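Local atomic coordinates of glutathione S-transferase (Ceriporiopsis subvermispora, PDB entry 6J3E), a protein that probably conjugates glutathione to electrophilic substrates, as a serine-type glutathione S-transferase of a fungus, built as a dimer. Residues V102-P105 against P106-A110; G183-A186 against K187-A191; I209-V212 against G213-W217. All coordinates share one frame; numbering follows the deposited sequence.

Contact 1 (V102-P105 against P106-A110); sequences VVIP and PETDA
T108 folds back on P105 three residues earlier, its hydroxyl turned onto the proline carbonyl while the P105 ring lies against the same side chain. OG1 of T108 donates to P105 O at a short 2.5 Å, in the carbonyl plane and on a lone pair. The backbone N of T108 donates to P105 O as well, at 2.8 Å, but from above the carbonyl plane, 37° out of it. Two donors of one residue thus hold one acceptor, which ties both the backbone and the hydroxyl of T108 to the end of the incoming loop. At chi1 68° OG1 stands between its own N and carbonyl carbon, which lets the hydroxyl reach back to P105 O. OG1 also lies 3.4 Å from CG of P105, while CG2 of T108 meets that CG at the longer distance of 4.0 Å, so the ring is touched by both branches of the threonine. The backbone bond closes a turn that leads through the 3-10 segment 106-108 into helix 109-136, the first long helix of the all-helical C-terminal domain, and the hydroxyl bond reinforces it; T108 occupies the N-cap position of that helix, although its side chain makes no capping bond. On another side of the turn the side chains of I104 and D109 pass at a slant, and the first torsion of D109, with CG anti to the backbone N (chi1 180°), brings OD2 to 3.6 Å from CG2 of I104. That oxygen is committed to a salt bridge with R91 of helix 86-96, so the isoleucine branch packs beside an ion pair. T108 packs on L111, and D109 on D192, of the second subunit.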
ATOM      1  N   VAL A 102      18.493 -10.445   8.490  1.00 55.42           N
ATOM      2  CA  VAL A 102      17.546  -9.345   8.652  1.00 51.83           C
ATOM      3  C   VAL A 102      16.388  -9.495   7.676  1.00 59.36           C
ATOM      4  O   VAL A 102      16.588  -9.819   6.495  1.00 58.26           O
ATOM      5  CB  VAL A 102      18.269  -8.005   8.445  1.00 56.10           C
ATOM      6  CG1 VAL A 102      17.271  -6.873   8.305  1.00 54.62           C
ATOM      7  CG2 VAL A 102      19.225  -7.735   9.603  1.00 57.68           C
ATOM      8  N   VAL A 103      15.158  -9.265   8.157  1.00 59.71           N
ATOM      9  CA  VAL A 103      13.996  -9.284   7.275  1.00 51.72           C
ATOM     10  C   VAL A 103      13.397  -7.902   7.037  1.00 51.70           C
ATOM     11  O   VAL A 103      12.713  -7.716   6.021  1.00 55.78           O
ATOM     12  CB  VAL A 103      12.905 -10.260   7.763  1.00 57.11           C
ATOM     13  CG1 VAL A 103      13.444 -11.683   7.823  1.00 55.81           C
ATOM     14  CG2 VAL A 103      12.311  -9.824   9.082  1.00 54.93           C
ATOM     15  N   ILE A 104      13.638  -6.924   7.901  1.00 54.82           N
ATOM     16  CA  ILE A 104      13.176  -5.566   7.606  1.00 53.09           C
ATOM     17  C   ILE A 104      14.349  -4.602   7.702  1.00 50.12           C
ATOM     18  O   ILE A 104      14.474  -3.893   8.709  1.00 47.57           O
ATOM     19  CB  ILE A 104      12.034  -5.130   8.545  1.00 52.66           C
ATOM     20  CG1 ILE A 104      10.860  -6.113   8.450  1.00 51.92           C
ATOM     21  CG2 ILE A 104      11.577  -3.695   8.223  1.00 50.34           C
ATOM     22  CD1 ILE A 104       9.632  -5.681   9.235  1.00 55.06           C
ATOM     23  N   PRO A 105      15.214  -4.527   6.691  1.00 50.95           N
ATOM     24  CA  PRO A 105      16.343  -3.586   6.737  1.00 52.72           C
ATOM     25  C   PRO A 105      15.854  -2.180   7.024  1.00 57.10           C
ATOM     26  O   PRO A 105      14.800  -1.770   6.514  1.00 55.59           O
ATOM     27  CB  PRO A 105      16.971  -3.693   5.336  1.00 48.72           C
ATOM     28  CG  PRO A 105      16.063  -4.540   4.541  1.00 51.82           C
ATOM     29  CD  PRO A 105      15.213  -5.332   5.464  1.00 50.79           C
ATOM     30  N   PRO A 106      16.577  -1.425   7.857  1.00 56.07           N
ATOM     31  CA  PRO A 106      16.000  -0.189   8.420  1.00 61.00           C
ATOM     32  C   PRO A 106      15.547   0.832   7.390  1.00 58.78           C
ATOM     33  O   PRO A 106      14.543   1.514   7.622  1.00 57.06           O
ATOM     34  CB  PRO A 106      17.145   0.361   9.287  1.00 55.03           C
ATOM     35  CG  PRO A 106      17.897  -0.837   9.682  1.00 54.18           C
ATOM     36  CD  PRO A 106      17.833  -1.799   8.521  1.00 50.65           C
ATOM     37  N   GLU A 107      16.268   0.979   6.273  1.00 54.54           N
ATOM     38  CA  GLU A 107      15.851   1.934   5.257  1.00 54.50           C
ATOM     39  C   GLU A 107      14.528   1.547   4.612  1.00 57.30           C
ATOM     40  O   GLU A 107      13.909   2.391   3.955  1.00 58.89           O
ATOM     41  CB  GLU A 107      16.919   2.066   4.174  1.00 61.95           C
ATOM     42  CG  GLU A 107      18.102   2.916   4.560  1.00 69.84           C
ATOM     43  CD  GLU A 107      19.017   3.243   3.378  1.00 73.64           C
ATOM     44  OE1 GLU A 107      18.614   3.015   2.213  1.00 71.04           O
ATOM     45  OE2 GLU A 107      20.140   3.736   3.625  1.00 73.46           O
ATOM     46  N   THR A 108      14.076   0.302   4.793  1.00 53.27           N
ATOM     47  CA  THR A 108      12.838  -0.204   4.206  1.00 53.40           C
ATOM     48  C   THR A 108      11.691  -0.295   5.199  1.00 51.97           C
ATOM     49  O   THR A 108      10.628  -0.819   4.848  1.00 50.18           O
ATOM     50  CB  THR A 108      13.058  -1.590   3.596  1.00 53.13           C
ATOM     51  OG1 THR A 108      13.316  -2.540   4.644  1.00 52.87           O
ATOM     52  CG2 THR A 108      14.229  -1.565   2.612  1.00 48.45           C
ATOM     53  N   ASP A 109      11.869   0.205   6.421  1.00 54.02           N
ATOM     54  CA  ASP A 109      10.912  -0.104   7.478  1.00 51.35           C
ATOM     55  C   ASP A 109       9.583   0.599   7.248  1.00 51.56           C
ATOM     56  O   ASP A 109       8.513  -0.017   7.367  1.00 54.59           O
ATOM     57  CB  ASP A 109      11.484   0.276   8.833  1.00 55.06           C
ATOM     58  CG  ASP A 109      10.531  -0.023   9.951  1.00 55.19           C
ATOM     59  OD1 ASP A 109       9.601   0.779  10.179  1.00 53.99           O
ATOM     60  OD2 ASP A 109      10.710  -1.067  10.598  1.00 55.11           O
ATOM     61  N   ALA A 110       9.625   1.901   6.940  1.00 53.28           N
ATOM     62  CA  ALA A 110       8.392   2.615   6.636  1.00 50.57           C
ATOM     63  C   ALA A 110       7.757   2.094   5.345  1.00 48.37           C
ATOM     64  O   ALA A 110       6.534   1.945   5.268  1.00 50.94           O
ATOM     65  CB  ALA A 110       8.661   4.113   6.573  1.00 48.99           C
TER

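Contact 2 (G183-A186 against K187-A191)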
ATOM      1  N   GLY A 183      -2.283  -9.696  -9.305  1.00 52.13           N
ATOM      2  CA  GLY A 183      -1.740  -9.071 -10.496  1.00 51.33           C
ATOM      3  C   GLY A 183      -1.111  -7.729 -10.203  1.00 53.70           C
ATOM      4  O   GLY A 183      -0.173  -7.311 -10.887  1.00 56.66           O
ATOM      5  N   GLN A 184      -1.611  -7.036  -9.186  1.00 53.12           N
ATOM      6  CA  GLN A 184      -0.959  -5.814  -8.766  1.00 50.63           C
ATOM      7  C   GLN A 184       0.360  -6.118  -8.080  1.00 52.51           C
ATOM      8  O   GLN A 184       1.335  -5.374  -8.236  1.00 52.54           O
ATOM      9  CB  GLN A 184      -1.869  -5.027  -7.840  1.00 51.09           C
ATOM     10  CG  GLN A 184      -3.180  -4.694  -8.457  1.00 53.82           C
ATOM     11  CD  GLN A 184      -4.135  -4.202  -7.406  1.00 62.07           C
ATOM     12  OE1 GLN A 184      -5.050  -4.921  -6.986  1.00 66.13           O
ATOM     13  NE2 GLN A 184      -3.921  -2.971  -6.946  1.00 67.43           N
ATOM     14  N   ILE A 185       0.421  -7.201  -7.309  1.00 50.37           N
ATOM     15  CA  ILE A 185       1.699  -7.523  -6.693  1.00 50.54           C
ATOM     16  C   ILE A 185       2.718  -7.827  -7.779  1.00 54.33           C
ATOM     17  O   ILE A 185       3.844  -7.311  -7.753  1.00 52.38           O
ATOM     18  CB  ILE A 185       1.564  -8.686  -5.696  1.00 50.45           C
ATOM     19  CG1 ILE A 185       0.505  -8.377  -4.638  1.00 50.79           C
ATOM     20  CG2 ILE A 185       2.910  -8.937  -4.988  1.00 46.04           C
ATOM     21  CD1 ILE A 185       0.577  -9.338  -3.449  1.00 44.96           C
ATOM     22  N   ALA A 186       2.315  -8.616  -8.780  1.00 45.77           N
ATOM     23  CA  ALA A 186       3.217  -8.953  -9.871  1.00 53.72           C
ATOM     24  C   ALA A 186       3.731  -7.699 -10.560  1.00 52.11           C
ATOM     25  O   ALA A 186       4.936  -7.569 -10.797  1.00 55.59           O
ATOM     26  CB  ALA A 186       2.524  -9.878 -10.871  1.00 49.63           C
ATOM     27  N   LYS A 187       2.839  -6.743 -10.841  1.00 51.55           N
ATOM     28  CA  LYS A 187       3.272  -5.495 -11.455  1.00 54.11           C
ATOM     29  C   LYS A 187       4.213  -4.717 -10.531  1.00 55.85           C
ATOM     30  O   LYS A 187       5.220  -4.169 -10.991  1.00 57.59           O
ATOM     31  CB  LYS A 187       2.054  -4.658 -11.869  1.00 57.26           C
ATOM     32  CG  LYS A 187       1.549  -4.951 -13.301  1.00 63.17           C
ATOM     33  CD  LYS A 187       2.745  -5.154 -14.288  1.00 68.43           C
ATOM     34  CE  LYS A 187       2.526  -4.522 -15.673  1.00 71.87           C
ATOM     35  NZ  LYS A 187       3.822  -4.173 -16.355  1.00 72.36           N
ATOM     36  N   TRP A 188       3.943  -4.704  -9.215  1.00 52.82           N
ATOM     37  CA  TRP A 188       4.891  -4.077  -8.292  1.00 54.25           C
ATOM     38  C   TRP A 188       6.280  -4.694  -8.406  1.00 52.28           C
ATOM     39  O   TRP A 188       7.288  -3.983  -8.330  1.00 49.21           O
ATOM     40  CB  TRP A 188       4.419  -4.200  -6.850  1.00 49.58           C
ATOM     41  CG  TRP A 188       3.098  -3.635  -6.601  1.00 51.53           C
ATOM     42  CD1 TRP A 188       2.404  -2.775  -7.395  1.00 45.67           C
ATOM     43  CD2 TRP A 188       2.268  -3.902  -5.470  1.00 53.34           C
ATOM     44  NE1 TRP A 188       1.191  -2.485  -6.823  1.00 45.76           N
ATOM     45  CE2 TRP A 188       1.083  -3.167  -5.640  1.00 48.58           C
ATOM     46  CE3 TRP A 188       2.414  -4.692  -4.328  1.00 52.79           C
ATOM     47  CZ2 TRP A 188       0.051  -3.196  -4.711  1.00 48.28           C
ATOM     48  CZ3 TRP A 188       1.385  -4.723  -3.410  1.00 50.14           C
ATOM     49  CH2 TRP A 188       0.221  -3.979  -3.608  1.00 51.31           C
ATOM     50  N   LEU A 189       6.348  -6.022  -8.558  1.00 51.94           N
ATOM     51  CA  LEU A 189       7.602  -6.759  -8.553  1.00 52.82           C
ATOM     52  C   LEU A 189       8.369  -6.642  -9.857  1.00 57.38           C
ATOM     53  O   LEU A 189       9.523  -7.082  -9.900  1.00 51.90           O
ATOM     54  CB  LEU A 189       7.357  -8.238  -8.255  1.00 48.85           C
ATOM     55  CG  LEU A 189       7.074  -8.424  -6.784  1.00 49.37           C
ATOM     56  CD1 LEU A 189       6.589  -9.855  -6.488  1.00 51.91           C
ATOM     57  CD2 LEU A 189       8.349  -8.066  -5.996  1.00 47.49           C
ATOM     58  N   SER A 190       7.749  -6.074 -10.904  1.00 54.29           N
ATOM     59  CA  SER A 190       8.379  -5.856 -12.198  1.00 58.57           C
ATOM     60  C   SER A 190       8.252  -4.402 -12.657  1.00 58.33           C
ATOM     61  O   SER A 190       8.369  -4.119 -13.855  1.00 54.27           O
ATOM     62  CB  SER A 190       7.761  -6.796 -13.224  1.00 52.91           C
ATOM     63  OG  SER A 190       6.399  -6.457 -13.369  1.00 57.38           O
ATOM     64  N   ALA A 191       8.032  -3.475 -11.718  1.00 58.49           N
ATOM     65  CA  ALA A 191       7.725  -2.087 -12.048  1.00 55.18           C
ATOM     66  C   ALA A 191       8.876  -1.343 -12.713  1.00 56.35           C
ATOM     67  O   ALA A 191       8.632  -0.322 -13.363  1.00 55.15           O
ATOM     68  CB  ALA A 191       7.320  -1.334 -10.786  1.00 53.85           C
TER
HETATM   69  O   HOH W   1      -1.260  -1.180  -8.197  1.00 51.36           O
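Through these turns the backbone is helical, with K187 N, W188 N and L189 N donating to the carbonyls of G183, Q184 and I185. S190 OG donates to A186 O at 3.2 Å. One face of the W188 indole covers the Q184-I185 peptide, Q184 C being 3.8 Å above the ring plane and I185 CA 3.6 Å, both toward the rim. CG1 of I185 lies over the same face, 4.0 Å from CZ3 of the six-membered ring. CG of W188 is anti to its carbonyl carbon, beside the backbone N (chi1 -57°), which carries the indole back over the previous turn. These turns lie late in helix 169-189 of the glutathione S-transferase C-terminal domain, where W188 packs on A118 of helix 109-136 and on A114 of the second subunit. In the ring plane, a water accepts from NE1 of W188 at 3.1 Å and, weakly, from NE2 of Q184. With an alanine here, that water would probably lose its NE1 donor, and the Q184-I185 peptide and CG1 of I185 would probably be uncovered. I185 also runs side by side with L189, one turn later, its CG2 4.1 Å from CD1 of L189.

Contact 3 (I209-V212 against G213-W217)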
ATOM      1  N   ILE A 209       8.020 -12.691   2.923  1.00 52.73           N
ATOM      2  CA  ILE A 209       7.461 -13.612   3.901  1.00 51.96           C
ATOM      3  C   ILE A 209       5.969 -13.386   4.015  1.00 49.14           C
ATOM      4  O   ILE A 209       5.187 -14.337   4.129  1.00 48.46           O
ATOM      5  CB  ILE A 209       8.183 -13.442   5.252  1.00 49.55           C
ATOM      6  CG1 ILE A 209       9.654 -13.798   5.097  1.00 47.91           C
ATOM      7  CG2 ILE A 209       7.533 -14.294   6.342  1.00 51.64           C
ATOM      8  CD1 ILE A 209      10.495 -13.506   6.315  1.00 54.31           C
ATOM      9  N   THR A 210       5.547 -12.119   3.927  1.00 49.45           N
ATOM     10  CA  THR A 210       4.123 -11.797   3.999  1.00 49.54           C
ATOM     11  C   THR A 210       3.340 -12.525   2.916  1.00 53.76           C
ATOM     12  O   THR A 210       2.258 -13.069   3.170  1.00 55.93           O
ATOM     13  CB  THR A 210       3.921 -10.290   3.867  1.00 49.92           C
ATOM     14  OG1 THR A 210       4.537  -9.620   4.974  1.00 53.31           O
ATOM     15  CG2 THR A 210       2.448  -9.949   3.825  1.00 42.05           C
ATOM     16  N   ILE A 211       3.875 -12.552   1.700  1.00 53.33           N
ATOM     17  CA  ILE A 211       3.142 -13.140   0.588  1.00 55.65           C
ATOM     18  C   ILE A 211       3.037 -14.650   0.763  1.00 50.66           C
ATOM     19  O   ILE A 211       1.951 -15.229   0.656  1.00 54.04           O
ATOM     20  CB  ILE A 211       3.803 -12.738  -0.745  1.00 50.57           C
ATOM     21  CG1 ILE A 211       3.795 -11.208  -0.870  1.00 50.71           C
ATOM     22  CG2 ILE A 211       3.079 -13.350  -1.906  1.00 48.76           C
ATOM     23  CD1 ILE A 211       4.553 -10.677  -2.043  1.00 48.21           C
ATOM     24  N   VAL A 212       4.151 -15.312   1.072  1.00 53.68           N
ATOM     25  CA  VAL A 212       4.091 -16.767   1.174  1.00 54.99           C
ATOM     26  C   VAL A 212       3.268 -17.174   2.389  1.00 51.86           C
ATOM     27  O   VAL A 212       2.671 -18.257   2.409  1.00 52.76           O
ATOM     28  CB  VAL A 212       5.509 -17.372   1.199  1.00 51.58           C
ATOM     29  CG1 VAL A 212       6.190 -17.162  -0.157  1.00 52.48           C
ATOM     30  CG2 VAL A 212       6.320 -16.747   2.308  1.00 51.34           C
ATOM     31  N   GLY A 213       3.206 -16.320   3.410  1.00 55.68           N
ATOM     32  CA  GLY A 213       2.305 -16.592   4.514  1.00 54.45           C
ATOM     33  C   GLY A 213       0.879 -16.785   4.038  1.00 53.90           C
ATOM     34  O   GLY A 213       0.230 -17.794   4.345  1.00 50.31           O
ATOM     35  N   TRP A 214       0.376 -15.827   3.261  1.00 45.62           N
ATOM     36  CA  TRP A 214      -1.016 -15.917   2.865  1.00 48.14           C
ATOM     37  C   TRP A 214      -1.203 -16.950   1.764  1.00 50.87           C
ATOM     38  O   TRP A 214      -2.245 -17.611   1.719  1.00 52.35           O
ATOM     39  CB  TRP A 214      -1.532 -14.533   2.449  1.00 48.91           C
ATOM     40  CG  TRP A 214      -1.665 -13.608   3.619  1.00 50.78           C
ATOM     41  CD1 TRP A 214      -0.659 -12.883   4.216  1.00 51.25           C
ATOM     42  CD2 TRP A 214      -2.858 -13.320   4.363  1.00 49.32           C
ATOM     43  NE1 TRP A 214      -1.156 -12.170   5.284  1.00 50.83           N
ATOM     44  CE2 TRP A 214      -2.500 -12.418   5.399  1.00 55.02           C
ATOM     45  CE3 TRP A 214      -4.187 -13.737   4.264  1.00 50.67           C
ATOM     46  CZ2 TRP A 214      -3.433 -11.927   6.324  1.00 52.11           C
ATOM     47  CZ3 TRP A 214      -5.109 -13.248   5.178  1.00 53.00           C
ATOM     48  CH2 TRP A 214      -4.726 -12.352   6.199  1.00 53.45           C
ATOM     49  N   VAL A 215      -0.199 -17.136   0.903  1.00 49.94           N
ATOM     50  CA  VAL A 215      -0.348 -18.093  -0.187  1.00 51.91           C
ATOM     51  C   VAL A 215      -0.333 -19.515   0.351  1.00 52.37           C
ATOM     52  O   VAL A 215      -1.123 -20.359  -0.090  1.00 53.99           O
ATOM     53  CB  VAL A 215       0.733 -17.873  -1.262  1.00 49.20           C
ATOM     54  CG1 VAL A 215       0.706 -18.998  -2.290  1.00 48.84           C
ATOM     55  CG2 VAL A 215       0.493 -16.568  -1.950  1.00 48.14           C
ATOM     56  N   ILE A 216       0.528 -19.800   1.333  1.00 50.63           N
ATOM     57  CA  ILE A 216       0.570 -21.155   1.886  1.00 55.17           C
ATOM     58  C   ILE A 216      -0.741 -21.476   2.595  1.00 55.73           C
ATOM     59  O   ILE A 216      -1.178 -22.635   2.624  1.00 56.71           O
ATOM     60  CB  ILE A 216       1.797 -21.349   2.806  1.00 55.38           C
ATOM     61  CG1 ILE A 216       2.162 -22.823   2.882  1.00 57.35           C
ATOM     62  CG2 ILE A 216       1.554 -20.838   4.226  1.00 54.64           C
ATOM     63  CD1 ILE A 216       2.426 -23.434   1.544  1.00 54.53           C
ATOM     64  N   TRP A 217      -1.402 -20.454   3.146  1.00 56.25           N
ATOM     65  CA  TRP A 217      -2.744 -20.619   3.697  1.00 52.38           C
ATOM     66  C   TRP A 217      -3.709 -21.092   2.626  1.00 52.86           C
ATOM     67  O   TRP A 217      -4.500 -22.020   2.839  1.00 53.72           O
ATOM     68  CB  TRP A 217      -3.210 -19.288   4.301  1.00 48.79           C
ATOM     69  CG  TRP A 217      -4.626 -19.223   4.815  1.00 53.71           C
ATOM     70  CD1 TRP A 217      -5.295 -20.175   5.547  1.00 53.21           C
ATOM     71  CD2 TRP A 217      -5.549 -18.137   4.636  1.00 53.80           C
ATOM     72  NE1 TRP A 217      -6.556 -19.736   5.845  1.00 49.23           N
ATOM     73  CE2 TRP A 217      -6.742 -18.493   5.300  1.00 48.75           C
ATOM     74  CE3 TRP A 217      -5.474 -16.891   3.996  1.00 48.27           C
ATOM     75  CZ2 TRP A 217      -7.850 -17.651   5.339  1.00 52.21           C
ATOM     76  CZ3 TRP A 217      -6.577 -16.063   4.024  1.00 46.36           C
ATOM     77  CH2 TRP A 217      -7.749 -16.443   4.700  1.00 51.37           C
TER
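I211 O takes a bond of 2.9 Å from V215 N, nearly in line with the carbonyl, and the side chain of the same valine leans over that oxygen, CG2 lying 3.3 Å away. This branch stands anti to the carbonyl carbon of V215, beside its backbone N, because CG1 has taken the place anti to the N. From there it also reaches CG2 of I211 at 4.1 Å; the two side chains lie side by side and point the same way, an apolar contact one turn apart. V212 O accepts from I216 N, and CG2 of I216 lies 3.3 Å from that oxygen. Farther round, T210 O has looser polar company: the backbone N of W214 donates to it only weakly. The indole approaches the same oxygen edge-on, CD1 being 3.1 Å from T210 O and the oxygen lying in the ring plane. In W214, chi1 -70° sets CG beside the backbone N, and chi2 81° turns the CD1 edge toward T210 O; CG2 of T210 comes within 4.3 Å of CD1. The T210 hydroxyl is bonded to Y206 O, one turn earlier, and so faces its own helix backbone. Outside these turns, W214 meets the ring of F119 of helix 109-136 with planes at about 55°, while V212 and V215 pack on helix 235-247. Every touching residue is buried, in keeping with a helix that runs through the core of the all-helical C-terminal domain. Through W214, which rests on K26 of helix 22-34, this central helix meets the thioredoxin-like N-terminal domain beside the glutathione site, an interdomain packing that belongs to the glutathione S-transferase fold.

In the fold
Contact 3 touches both of the others: CG1 of V103 packs at 3.8 Å on CD1 of I209, and CG2 of I185 packs at 3.8 Å on CD1 of I211. Contacts 1 and 2 do not meet, their nearest atoms being about 12 Å apart, yet each borders the second subunit. Contact 3 is also nearest the glutathione site, which is without glutathione in this chain: the side chain of W214 comes to about 3 Å from that of K26 and about 4 Å from that of N23. I104 of contact 1 stands farther off, its side chain about 9 Å from that of S86, and in contact 2 the side chain of I185 is about 11 Å from that of K26.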